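PDB 5W5P: tail fiber protein from Acinetobacter phage AM24, which probably recognises and cleaves the capsular polysaccharide of Acinetobacter baumannii, acting as a trimeric tailspike at the start of infection. Local coordinates for residues 233-238 with 266-271; 519-524 with 533-538. All coordinates share one frame; numbering follows the deposited sequence.

Two ways of pairing strands serve one elongated trimeric tailspike. Contact 1, residues 233-238 with 266-271, joins successive coils of the parallel beta-helix, whereas contact 2, residues 519-524 with 533-538, is an antiparallel hairpin in the domain that follows it along the chain. Their centres lie 65 Å apart, on opposite sides of the chain's centre, and their nearest atoms stay about 57 Å from each other. Both nevertheless face other copies of the protein: contact 1 meets the second subunit and contact 2 the third. A bound zinc ion lies about 13 Å from Gly234 in contact 1, too far for coordination.

Contact 1: residues 233-238 with 266-271; sequences GGRYLR and HLALCN
Arg235 and His266 open a short parallel ladder between neighbouring coils of the beta-helix, with Tyr236 beside Leu267 and Leu237 beside Ala268 as the next rungs. The axes of strands 235-237 and 266-268 run 4.8 Å apart and almost exactly parallel. Backbone bonds link the strands in zigzag: His266 N gives to Gly234 O, Tyr236 N to His266 O, Ala268 N to Tyr236 O and Arg238 N to Ala268 O.

On the face carrying Tyr236 and Leu267, the two side chains lie alongside each other and point the same way. The methyl CD2 of Leu267 lies alongside the root of the Tyr236 side chain, 3.5 Å from CD1 and close to CG and CB as well. Leu242, on strand 241-244, packs against both residues, and Phe210 from the preceding coil meets the tyrosine ring. Past the strand, Cys270 sets its SG 3.9 Å from Tyr236 CB.

The other face is shaped by Arg235. A bend at chi2 (-77°) folds its chain over the neighbouring strand, where the small Ala268 leaves a shallow seat and touches one guanidinium face, CB to NH2 3.4 Å. NH2 itself is held by Ile158 O and Gly160 O of the second subunit, while Glu203 of that subunit takes His266 NE2, binding this face into the trimer. Where the ladder ends, the extended Arg238 runs beside Leu269, whose CD1 presses on a guanidinium face 3.8 Å from NE. Leu269 also meets Leu237, CD1 to CD1 3.9 Å. Back at the first rung, Arg235 NH1 makes a weak bond of 2.8 Å to His266 O, and a water accepts from NH1 while donating to Leu267 O, 2.9 Å away.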
loop_
_atom_site.group_PDB
_atom_site.type_symbol
_atom_site.label_atom_id
_atom_site.label_comp_id
_atom_site.label_asym_id
_atom_site.label_seq_id
_atom_site.Cartn_x
_atom_site.Cartn_y
_atom_site.Cartn_z
ATOM N N GLY A 233 14.663 0.462 -10.700
ATOM C CA GLY A 233 15.329 1.527 -11.420
ATOM C C GLY A 233 15.825 1.183 -12.804
ATOM O O GLY A 233 16.534 1.996 -13.407
ATOM N N GLY A 234 15.477 0.015 -13.337
ATOM C CA GLY A 234 15.976 -0.379 -14.639
ATOM C C GLY A 234 14.991 -0.207 -15.775
ATOM O O GLY A 234 13.778 -0.136 -15.556
ATOM N N ARG A 235 15.514 -0.117 -16.995
ATOM C CA ARG A 235 14.712 -0.125 -18.210
ATOM C C ARG A 235 14.817 -1.502 -18.850
ATOM O O ARG A 235 15.914 -2.064 -18.948
ATOM C CB ARG A 235 15.181 0.954 -19.191
ATOM C CG ARG A 235 14.071 1.521 -20.081
ATOM C CD ARG A 235 13.701 0.578 -21.219
ATOM N NE ARG A 235 12.810 1.210 -22.190
ATOM C CZ ARG A 235 11.512 1.441 -21.995
ATOM N NH1 ARG A 235 10.923 1.078 -20.863
ATOM N NH2 ARG A 235 10.796 2.031 -22.940
ATOM N N TYR A 236 13.677 -2.045 -19.273
ATOM C CA TYR A 236 13.614 -3.359 -19.903
ATOM C C TYR A 236 12.814 -3.231 -21.186
ATOM O O TYR A 236 11.644 -2.837 -21.154
ATOM C CB TYR A 236 12.981 -4.396 -18.974
ATOM C CG TYR A 236 13.755 -4.615 -17.702
ATOM C CD1 TYR A 236 13.616 -3.753 -16.622
ATOM C CD2 TYR A 236 14.624 -5.684 -17.575
ATOM C CE1 TYR A 236 14.321 -3.953 -15.457
ATOM C CE2 TYR A 236 15.337 -5.893 -16.414
ATOM C CZ TYR A 236 15.183 -5.027 -15.360
ATOM O OH TYR A 236 15.899 -5.233 -14.209
ATOM N N LEU A 237 13.443 -3.567 -22.307
ATOM C CA LEU A 237 12.857 -3.380 -23.626
ATOM C C LEU A 237 12.962 -4.688 -24.394
ATOM O O LEU A 237 14.066 -5.213 -24.583
ATOM C CB LEU A 237 13.562 -2.240 -24.369
ATOM C CG LEU A 237 13.110 -1.902 -25.792
ATOM C CD1 LEU A 237 11.604 -1.654 -25.853
ATOM C CD2 LEU A 237 13.880 -0.697 -26.302
ATOM N N ARG A 238 11.811 -5.213 -24.819
ATOM C CA ARG A 238 11.725 -6.439 -25.618
ATOM C C ARG A 238 12.455 -7.599 -24.941
ATOM O O ARG A 238 13.153 -8.389 -25.584
ATOM C CB ARG A 238 12.240 -6.208 -27.041
ATOM C CG ARG A 238 11.469 -5.125 -27.789
ATOM C CD ARG A 238 11.911 -4.997 -29.232
ATOM N NE ARG A 238 11.277 -3.858 -29.894
ATOM C CZ ARG A 238 11.776 -2.623 -29.901
ATOM N NH1 ARG A 238 12.919 -2.365 -29.279
ATOM N NH2 ARG A 238 11.138 -1.645 -30.535
ATOM N N HIS A 266 10.985 0.601 -15.754
ATOM C CA HIS A 266 10.374 1.038 -17.006
ATOM C C HIS A 266 10.352 -0.168 -17.948
ATOM O O HIS A 266 11.354 -0.484 -18.594
ATOM C CB HIS A 266 11.146 2.217 -17.608
ATOM C CG HIS A 266 11.323 3.372 -16.669
ATOM N ND1 HIS A 266 10.585 4.532 -16.768
ATOM C CD2 HIS A 266 12.164 3.551 -15.623
ATOM C CE1 HIS A 266 10.958 5.374 -15.820
ATOM N NE2 HIS A 266 11.915 4.802 -15.111
ATOM N N LEU A 267 9.209 -0.849 -18.017
ATOM C CA LEU A 267 9.051 -2.040 -18.842
ATOM C C LEU A 267 8.324 -1.687 -20.130
ATOM O O LEU A 267 7.303 -0.995 -20.113
ATOM C CB LEU A 267 8.273 -3.135 -18.106
ATOM C CG LEU A 267 8.629 -3.417 -16.645
ATOM C CD1 LEU A 267 7.846 -4.603 -16.130
ATOM C CD2 LEU A 267 10.120 -3.662 -16.492
ATOM N N ALA A 268 8.848 -2.172 -21.249
ATOM C CA ALA A 268 8.221 -1.915 -22.536
ATOM C C ALA A 268 8.436 -3.112 -23.447
ATOM O O ALA A 268 9.566 -3.594 -23.586
ATOM C CB ALA A 268 8.783 -0.644 -23.178
ATOM N N LEU A 269 7.344 -3.589 -24.048
ATOM C CA LEU A 269 7.385 -4.638 -25.066
ATOM C C LEU A 269 7.994 -5.931 -24.536
ATOM O O LEU A 269 8.563 -6.716 -25.296
ATOM C CB LEU A 269 8.132 -4.163 -26.312
ATOM C CG LEU A 269 7.490 -2.948 -26.986
ATOM C CD1 LEU A 269 8.439 -2.297 -27.985
ATOM C CD2 LEU A 269 6.198 -3.370 -27.655
ATOM N N CYS A 270 7.878 -6.167 -23.232
ATOM C CA CYS A 270 8.352 -7.404 -22.629
ATOM C C CYS A 270 7.281 -8.483 -22.747
ATOM O O CYS A 270 6.085 -8.198 -22.645
ATOM C CB CYS A 270 8.723 -7.183 -21.161
ATOM S SG CYS A 270 9.959 -5.881 -20.884
ATOM N N ASN A 271 7.716 -9.724 -22.981
ATOM C CA ASN A 271 6.765 -10.822 -23.137
ATOM C C ASN A 271 6.169 -11.232 -21.798
ATOM O O ASN A 271 4.978 -11.551 -21.715
ATOM C CB ASN A 271 7.439 -12.025 -23.801
ATOM C CG ASN A 271 7.758 -11.786 -25.259
ATOM O OD1 ASN A 271 7.034 -11.076 -25.961
ATOM N ND2 ASN A 271 8.853 -12.376 -25.728
HETATM O O HOH W 1 8.082 1.829 -19.820
#

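Contact 2: residues 519-524 with 533-538; sequences LVVQGS and TDVYVA
Val521 and Val537 face each other as a non-hydrogen-bonded pair in the hairpin formed by strands 509-523 and 535-546, flanked by the hydrogen-bonded pairs Val520 with Ala538 and Gln522 with Tyr536. The short strand segments run antiparallel at 155°, and each flanking pair contributes two backbone hydrogen bonds.

The tight part is the face bearing the two central valines. They lie side by side, with CG2 of Val521 4.0 Å from CG2 of Val537. Val521 places CG1 anti to its own N (chi1 -165°), which leads this methyl to CB of Val535, also at 4.0 Å. At the other end Leu519 CD2 reaches CG1 of Val537, and Ile481 from helix 479-483 lies against both Val521 and Val535, extending the apolar patch.

Toward the turn the regular geometry gives way. The N-H of Tyr536 still points straight at Gln522 O, but from 55° out of the carbonyl plane; Tyr536 CD2 sits 3.4 Å from the same oxygen. Beyond it a water joins the two chain segments, accepting from Ser524 N and donating to Asp534 O, 2.6 Å away, and so bridges backbone atoms that lie 4.4 Å apart. Asp534, partly exposed, turns its carboxylate away from the opposite strand.

The face of Val520, Gln522, Tyr536 and Ala538 is turned to the third subunit. There Gln522 OE1 receives Gln501 NE2 and Tyr536 OH bonds to Val551 O, both of that subunit. Gln522 NE2 stays within its own chain, giving a straight bond of 2.9 Å to Gly523 O and another to Glu525. The valine face is thus joined to its own chain mainly by apolar packing, while the other adds directional amide and hydroxyl bonds to packing such as Val520 on Phe499 of the third subunit.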
loop_
_atom_site.group_PDB
_atom_site.type_symbol
_atom_site.label_atom_id
_atom_site.label_comp_id
_atom_site.label_asym_id
_atom_site.label_seq_id
_atom_site.Cartn_x
_atom_site.Cartn_y
_atom_site.Cartn_z
ATOM N N LEU A 519 -41.536 0.646 13.190
ATOM C CA LEU A 519 -41.763 2.074 13.374
ATOM C C LEU A 519 -41.852 2.792 12.036
ATOM O O LEU A 519 -41.241 2.381 11.047
ATOM C CB LEU A 519 -40.639 2.740 14.180
ATOM C CG LEU A 519 -40.170 2.092 15.472
ATOM C CD1 LEU A 519 -38.963 2.831 16.009
ATOM C CD2 LEU A 519 -41.293 2.118 16.469
ATOM N N VAL A 520 -42.589 3.900 12.033
ATOM C CA VAL A 520 -42.557 4.869 10.944
ATOM C C VAL A 520 -42.419 6.254 11.566
ATOM O O VAL A 520 -43.100 6.569 12.548
ATOM C CB VAL A 520 -43.812 4.777 10.051
ATOM C CG1 VAL A 520 -45.083 4.778 10.896
ATOM C CG2 VAL A 520 -43.830 5.898 9.020
ATOM N N VAL A 521 -41.515 7.069 11.022
ATOM C CA VAL A 521 -41.253 8.418 11.516
ATOM C C VAL A 521 -41.549 9.403 10.392
ATOM O O VAL A 521 -41.013 9.262 9.287
ATOM C CB VAL A 521 -39.798 8.570 12.009
ATOM C CG1 VAL A 521 -39.639 9.836 12.841
ATOM C CG2 VAL A 521 -39.370 7.345 12.806
ATOM N N GLN A 522 -42.388 10.401 10.672
ATOM C CA GLN A 522 -42.755 11.378 9.654
ATOM C C GLN A 522 -43.241 12.663 10.315
ATOM O O GLN A 522 -44.020 12.623 11.272
ATOM C CB GLN A 522 -43.840 10.830 8.716
ATOM C CG GLN A 522 -44.412 11.848 7.719
ATOM C CD GLN A 522 -43.475 12.130 6.543
ATOM O OE1 GLN A 522 -42.972 11.208 5.892
ATOM N NE2 GLN A 522 -43.243 13.411 6.265
ATOM N N GLY A 523 -42.783 13.796 9.784
ATOM C CA GLY A 523 -43.205 15.110 10.213
ATOM C C GLY A 523 -43.706 15.929 9.037
ATOM O O GLY A 523 -44.264 15.402 8.070
ATOM N N SER A 524 -43.499 17.239 9.135
ATOM C CA SER A 524 -43.887 18.137 8.056
ATOM C C SER A 524 -42.954 17.957 6.862
ATOM O O SER A 524 -41.728 17.980 7.008
ATOM C CB SER A 524 -43.858 19.586 8.541
ATOM O OG SER A 524 -44.597 19.734 9.743
ATOM N N THR A 533 -40.843 21.327 13.268
ATOM C CA THR A 533 -39.704 20.419 13.289
ATOM C C THR A 533 -40.018 19.095 13.970
ATOM O O THR A 533 -39.258 18.136 13.803
ATOM C CB THR A 533 -38.511 21.063 13.997
ATOM O OG1 THR A 533 -38.853 21.326 15.365
ATOM C CG2 THR A 533 -38.105 22.357 13.310
ATOM N N ASP A 534 -41.102 19.025 14.743
ATOM C CA ASP A 534 -41.456 17.785 15.420
ATOM C C ASP A 534 -41.734 16.686 14.402
ATOM O O ASP A 534 -42.350 16.923 13.361
ATOM C CB ASP A 534 -42.686 17.987 16.311
ATOM C CG ASP A 534 -42.485 19.066 17.363
ATOM O OD1 ASP A 534 -41.323 19.379 17.695
ATOM O OD2 ASP A 534 -43.497 19.600 17.864
ATOM N N VAL A 535 -41.266 15.479 14.702
ATOM C CA VAL A 535 -41.556 14.301 13.896
ATOM C C VAL A 535 -42.201 13.254 14.794
ATOM O O VAL A 535 -41.835 13.115 15.966
ATOM C CB VAL A 535 -40.292 13.741 13.211
ATOM C CG1 VAL A 535 -39.865 14.663 12.073
ATOM C CG2 VAL A 535 -39.172 13.552 14.224
ATOM N N TYR A 536 -43.158 12.520 14.244
ATOM C CA TYR A 536 -43.997 11.631 15.029
ATOM C C TYR A 536 -43.704 10.176 14.692
ATOM O O TYR A 536 -43.277 9.850 13.581
ATOM C CB TYR A 536 -45.473 11.959 14.801
ATOM C CG TYR A 536 -45.744 13.447 14.851
ATOM C CD1 TYR A 536 -45.861 14.109 16.070
ATOM C CD2 TYR A 536 -45.867 14.195 13.685
ATOM C CE1 TYR A 536 -46.101 15.472 16.129
ATOM C CE2 TYR A 536 -46.106 15.560 13.735
ATOM C CZ TYR A 536 -46.222 16.192 14.962
ATOM O OH TYR A 536 -46.461 17.548 15.028
ATOM N N VAL A 537 -43.933 9.306 15.675
ATOM C CA VAL A 537 -43.636 7.885 15.573
ATOM C C VAL A 537 -44.914 7.093 15.810
ATOM O O VAL A 537 -45.692 7.404 16.719
ATOM C CB VAL A 537 -42.545 7.459 16.579
ATOM C CG1 VAL A 537 -42.388 5.943 16.598
ATOM C CG2 VAL A 537 -41.221 8.141 16.259
ATOM N N ALA A 538 -45.127 6.069 14.986
ATOM C CA ALA A 538 -46.133 5.046 15.227
ATOM C C ALA A 538 -45.429 3.699 15.309
ATOM O O ALA A 538 -44.630 3.360 14.431
ATOM C CB ALA A 538 -47.194 5.033 14.126
HETATM O O HOH W 2 -41.701 17.867 11.039
#